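Local coordinates for 4-amino-4-deoxy-L-arabinose transferase or related glycosyltransferases of PMT family (Cupriavidus metallidurans, PDB 5EZM), which probably transfers aminoarabinose from a polyprenyl-phosphate carrier to lipid A, as a zinc-binding integral membrane glycosyltransferase of the GT-C fold, at residues E509-F512 against G513-E517; R366-P369 against R370-G373. One frame throughout, in Å; residues are numbered along the deposited sequence.

Interaction 1: residues E509-F512 against G513-E517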
loop_
_atom_site.group_PDB
_atom_site.type_symbol
_atom_site.label_atom_id
_atom_site.label_comp_id
_atom_site.label_asym_id
_atom_site.label_seq_id
_atom_site.Cartn_x
_atom_site.Cartn_y
_atom_site.Cartn_z
ATOM N N GLU A 509 -16.695 5.844 -8.246
ATOM C CA GLU A 509 -16.146 6.780 -7.271
ATOM C C GLU A 509 -15.923 8.175 -7.842
ATOM O O GLU A 509 -15.589 9.090 -7.081
ATOM C CB GLU A 509 -14.831 6.238 -6.721
ATOM C CG GLU A 509 -13.678 6.349 -7.698
ATOM C CD GLU A 509 -12.657 5.245 -7.524
ATOM O OE1 GLU A 509 -13.067 4.068 -7.438
ATOM O OE2 GLU A 509 -11.447 5.554 -7.467
ATOM N N LEU A 510 -16.083 8.361 -9.151
ATOM C CA LEU A 510 -16.013 9.681 -9.760
ATOM C C LEU A 510 -17.376 10.353 -9.859
ATOM O O LEU A 510 -17.452 11.499 -10.323
ATOM C CB LEU A 510 -15.373 9.589 -11.149
ATOM C CG LEU A 510 -13.864 9.334 -11.150
ATOM C CD1 LEU A 510 -13.343 9.128 -12.561
ATOM C CD2 LEU A 510 -13.133 10.484 -10.474
ATOM N N THR A 511 -18.439 9.673 -9.419
ATOM C CA THR A 511 -19.789 10.230 -9.479
ATOM C C THR A 511 -19.829 11.666 -8.968
ATOM O O THR A 511 -20.314 12.571 -9.659
ATOM C CB THR A 511 -20.748 9.351 -8.672
ATOM O OG1 THR A 511 -21.079 8.179 -9.428
ATOM C CG2 THR A 511 -22.019 10.117 -8.326
ATOM N N PHE A 512 -19.302 11.894 -7.762
ATOM C CA PHE A 512 -19.314 13.234 -7.186
ATOM C C PHE A 512 -18.655 14.235 -8.125
ATOM O O PHE A 512 -19.234 15.280 -8.447
ATOM C CB PHE A 512 -18.615 13.221 -5.826
ATOM C CG PHE A 512 -18.642 14.543 -5.121
ATOM C CD1 PHE A 512 -19.743 14.918 -4.373
ATOM C CD2 PHE A 512 -17.564 15.407 -5.199
ATOM C CE1 PHE A 512 -19.772 16.133 -3.719
ATOM C CE2 PHE A 512 -17.587 16.626 -4.547
ATOM C CZ PHE A 512 -18.692 16.989 -3.805
ATOM N N GLY A 513 -17.451 13.910 -8.604
ATOM C CA GLY A 513 -16.785 14.799 -9.540
ATOM C C GLY A 513 -17.597 15.010 -10.801
ATOM O O GLY A 513 -17.643 16.116 -11.348
ATOM N N ALA A 514 -18.278 13.959 -11.263
ATOM C CA ALA A 514 -19.091 14.075 -12.464
ATOM C C ALA A 514 -20.278 15.005 -12.265
ATOM O O ALA A 514 -20.806 15.532 -13.250
ATOM C CB ALA A 514 -19.579 12.695 -12.906
ATOM N N THR A 515 -20.700 15.232 -11.024
ATOM C CA THR A 515 -21.897 16.023 -10.774
ATOM C C THR A 515 -21.600 17.485 -10.469
ATOM O O THR A 515 -22.421 18.350 -10.795
ATOM C CB THR A 515 -22.697 15.408 -9.622
ATOM O OG1 THR A 515 -22.781 13.991 -9.817
ATOM C CG2 THR A 515 -24.102 15.980 -9.576
ATOM N N VAL A 516 -20.448 17.786 -9.866
ATOM C CA VAL A 516 -20.112 19.174 -9.566
ATOM C C VAL A 516 -19.525 19.895 -10.772
ATOM O O VAL A 516 -19.521 21.133 -10.801
ATOM C CB VAL A 516 -19.137 19.261 -8.380
ATOM C CG1 VAL A 516 -19.809 18.768 -7.108
ATOM C CG2 VAL A 516 -17.883 18.458 -8.671
ATOM N N GLU A 517 -19.027 19.163 -11.763
ATOM C CA GLU A 517 -18.534 19.738 -13.015
ATOM C C GLU A 517 -19.125 18.945 -14.175
ATOM O O GLU A 517 -18.416 18.202 -14.866
ATOM C CB GLU A 517 -17.005 19.739 -13.059
ATOM C CG GLU A 517 -16.355 20.764 -12.131
ATOM C CD GLU A 517 -14.833 20.734 -12.174
ATOM O OE1 GLU A 517 -14.258 19.656 -12.431
ATOM O OE2 GLU A 517 -14.212 21.795 -11.951
HETATM O O HOH W 1 -15.959 12.105 -7.677
#

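Interaction 2: residues R366-P369 against R370-G373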
loop_
_atom_site.group_PDB
_atom_site.type_symbol
_atom_site.label_atom_id
_atom_site.label_comp_id
_atom_site.label_asym_id
_atom_site.label_seq_id
_atom_site.Cartn_x
_atom_site.Cartn_y
_atom_site.Cartn_z
ATOM N N ARG A 366 15.422 -12.987 22.855
ATOM C CA ARG A 366 15.499 -13.855 24.021
ATOM C C ARG A 366 15.572 -15.332 23.660
ATOM O O ARG A 366 15.644 -16.173 24.562
ATOM C CB ARG A 366 14.299 -13.603 24.938
ATOM C CG ARG A 366 14.188 -12.166 25.417
ATOM C CD ARG A 366 12.894 -11.933 26.179
ATOM N NE ARG A 366 12.781 -10.558 26.660
ATOM C CZ ARG A 366 11.692 -10.052 27.232
ATOM N NH1 ARG A 366 10.613 -10.809 27.395
ATOM N NH2 ARG A 366 11.681 -8.790 27.640
ATOM N N LEU A 367 15.569 -15.668 22.374
ATOM C CA LEU A 367 15.536 -17.061 21.950
ATOM C C LEU A 367 16.912 -17.707 22.038
ATOM O O LEU A 367 17.921 -17.116 21.641
ATOM C CB LEU A 367 15.012 -17.171 20.520
ATOM C CG LEU A 367 13.572 -16.717 20.288
ATOM C CD1 LEU A 367 13.174 -16.943 18.837
ATOM C CD2 LEU A 367 12.626 -17.443 21.232
ATOM N N SER A 368 16.943 -18.929 22.558
ATOM C CA SER A 368 18.122 -19.776 22.491
ATOM C C SER A 368 18.222 -20.397 21.103
ATOM O O SER A 368 17.293 -20.300 20.297
ATOM C CB SER A 368 18.043 -20.850 23.570
ATOM O OG SER A 368 16.898 -21.660 23.382
ATOM N N PRO A 369 19.360 -21.023 20.774
ATOM C CA PRO A 369 19.444 -21.721 19.479
ATOM C C PRO A 369 18.394 -22.804 19.290
ATOM O O PRO A 369 17.869 -22.956 18.179
ATOM C CB PRO A 369 20.867 -22.296 19.496
ATOM C CG PRO A 369 21.634 -21.323 20.312
ATOM C CD PRO A 369 20.688 -20.859 21.391
ATOM N N ARG A 370 18.060 -23.556 20.342
ATOM C CA ARG A 370 17.103 -24.647 20.181
ATOM C C ARG A 370 15.703 -24.123 19.872
ATOM O O ARG A 370 14.971 -24.724 19.073
ATOM C CB ARG A 370 17.089 -25.524 21.434
ATOM C CG ARG A 370 16.262 -26.794 21.291
ATOM C CD ARG A 370 16.400 -27.678 22.513
ATOM N NE ARG A 370 15.590 -28.890 22.416
ATOM C CZ ARG A 370 15.999 -30.023 21.853
ATOM N NH1 ARG A 370 17.212 -30.103 21.324
ATOM N NH2 ARG A 370 15.195 -31.076 21.817
ATOM N N SER A 371 15.316 -23.004 20.494
ATOM C CA SER A 371 13.999 -22.425 20.238
ATOM C C SER A 371 13.880 -21.963 18.793
ATOM O O SER A 371 12.884 -22.248 18.108
ATOM C CB SER A 371 13.743 -21.260 21.196
ATOM O OG SER A 371 13.652 -21.700 22.539
ATOM N N TRP A 372 14.894 -21.245 18.307
ATOM C CA TRP A 372 14.883 -20.859 16.905
ATOM C C TRP A 372 14.894 -22.083 16.001
ATOM O O TRP A 372 14.301 -22.057 14.917
ATOM C CB TRP A 372 16.063 -19.944 16.582
ATOM C CG TRP A 372 16.045 -19.529 15.150
ATOM C CD1 TRP A 372 16.995 -19.786 14.206
ATOM C CD2 TRP A 372 14.995 -18.825 14.482
ATOM N NE1 TRP A 372 16.610 -19.265 12.994
ATOM C CE2 TRP A 372 15.383 -18.673 13.137
ATOM C CE3 TRP A 372 13.766 -18.297 14.894
ATOM C CZ2 TRP A 372 14.589 -18.015 12.202
ATOM C CZ3 TRP A 372 12.977 -17.649 13.965
ATOM C CH2 TRP A 372 13.392 -17.511 12.635
ATOM N N GLY A 373 15.554 -23.162 16.430
ATOM C CA GLY A 373 15.440 -24.415 15.700
ATOM C C GLY A 373 13.999 -24.873 15.577
ATOM O O GLY A 373 13.549 -25.264 14.495
#

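Interaction 1: residues E509-F512 against G513-E517
Phe512 and Val516, one helical turn apart, meet ring to methyl: CG1 of Val516 lies over one face of the phenyl ring, offset toward its rim. This CH-pi contact brings CG1 to 4.2 Å from the centroid of the Phe512 ring, only 21° off the ring normal. The nearest ring atom is CZ of Phe512, 3.9 Å from Val516 CG1. With CG of Phe512 anti to the backbone N (chi1 -177°), the ring lies beside the carbonyl carbon, on the side of the next turn, where CE2 and CZ meet Val516 CG1. The backbone joins the same two residues: Val516 N donates to Phe512 O at 3.1 Å, and the same oxygen also takes the N-H of Thr515, which arrives from well above the carbonyl plane. This mix of i+3 and i+4 bonds falls, within the Aminoarabinose transferase C-terminal region, in the last turn of the short helix 511-516, which ends where Glu517 leaves helical geometry. Ala514 N closes the preceding turn on Leu510 O at 2.8 Å. The first torsion of Thr515 sets OG1 beside its own backbone N, and the hydroxyl donates to Thr511 O at 2.9 Å from above the carbonyl plane (42° out of it), where the backbone N of Thr515 makes a second, weak bond. Thr511 turns its own OG1 to Asp508 O. Phe512 also meets the ring of Phe264 and touches Glu260, its side chain about 6 Å from those of the zinc ligands Glu87 and His268. An alanine in place of Phe512 would remove the ring and is likely to leave Val516 CG1 without its aromatic partner and open a gap beside Phe264. Just ahead of the helix, in a 3-10 segment, Leu510 is buried against Leu83, Tyr80 and Leu489.

Interaction 2: residues R366-P369 against R370-G373
Leu367 reaches forward over the first turn of helix 369-389 to Ser371 and Trp372. Its CB points toward the helix, and CG, anti to the carbonyl carbon (chi1 -64°), carries the two methyls forward to different partners. CD2 ends 4.0 Å from CB of Ser371, an aliphatic contact that stays clear of the serine hydroxyl. CD1 turns to the indole and comes within 4.2 Å of CE3 of Trp372, approaching the ring system obliquely. Leu367 precedes the N-cap and Trp372 is the fourth helical residue, so the pair forms the N'-N4 contact of a hydrophobic staple. The leucine side chain also meets Lys305 of helix 303-310.

Ser368 occupies the N-cap position, and Pro369 follows it as the first helical residue, where the missing N-H costs no helical bond. Ser368 O accepts from Trp372 N at 3.3 Å, an almost straight bond of 177°, and Pro369 O takes the N-H of Gly373 at 2.9 Å. These i to i+4 bonds start the helix. The side chains add a weak link: OG of Ser368 and OG of Ser371 lie 3.4 Å apart, and either hydroxyl could donate. A torsion of 60° places the Ser368 OG between its backbone N and carbonyl carbon and so turns it toward Ser371.

Trp372 is the buried member of the group. Its ring meets Tyr442 edge-to-face and touches Val439 of helix 435-456, and NE1 makes a weak hydrogen bond to Ser438 OG. The two backbone bonds thus carry the helix start, whereas the weak serine pair, at an exposed N-cap, is likely to add little; the largely apolar contacts of Leu367 and the indole probably settle how this start sits against helices 303-310 and 435-456.

Both interactions are local, formed where a short run of chain enters or builds a helix, but they hold different elements on opposite sides of the chain's centre, with centres about 57 Å apart and nearest atoms about 39 Å apart. Interaction 1 is partly buried, within the C-terminal region and near the zinc site; interaction 2 is a surface contact at the start of helix 369-389, far from the zinc site. A methyl over an aromatic face distinguishes the first, whereas the second pairs a leucine with an indole obliquely. Hydroxyls differ too: in 509-517 one grips a backbone carbonyl, while in 366-373 two meet weakly.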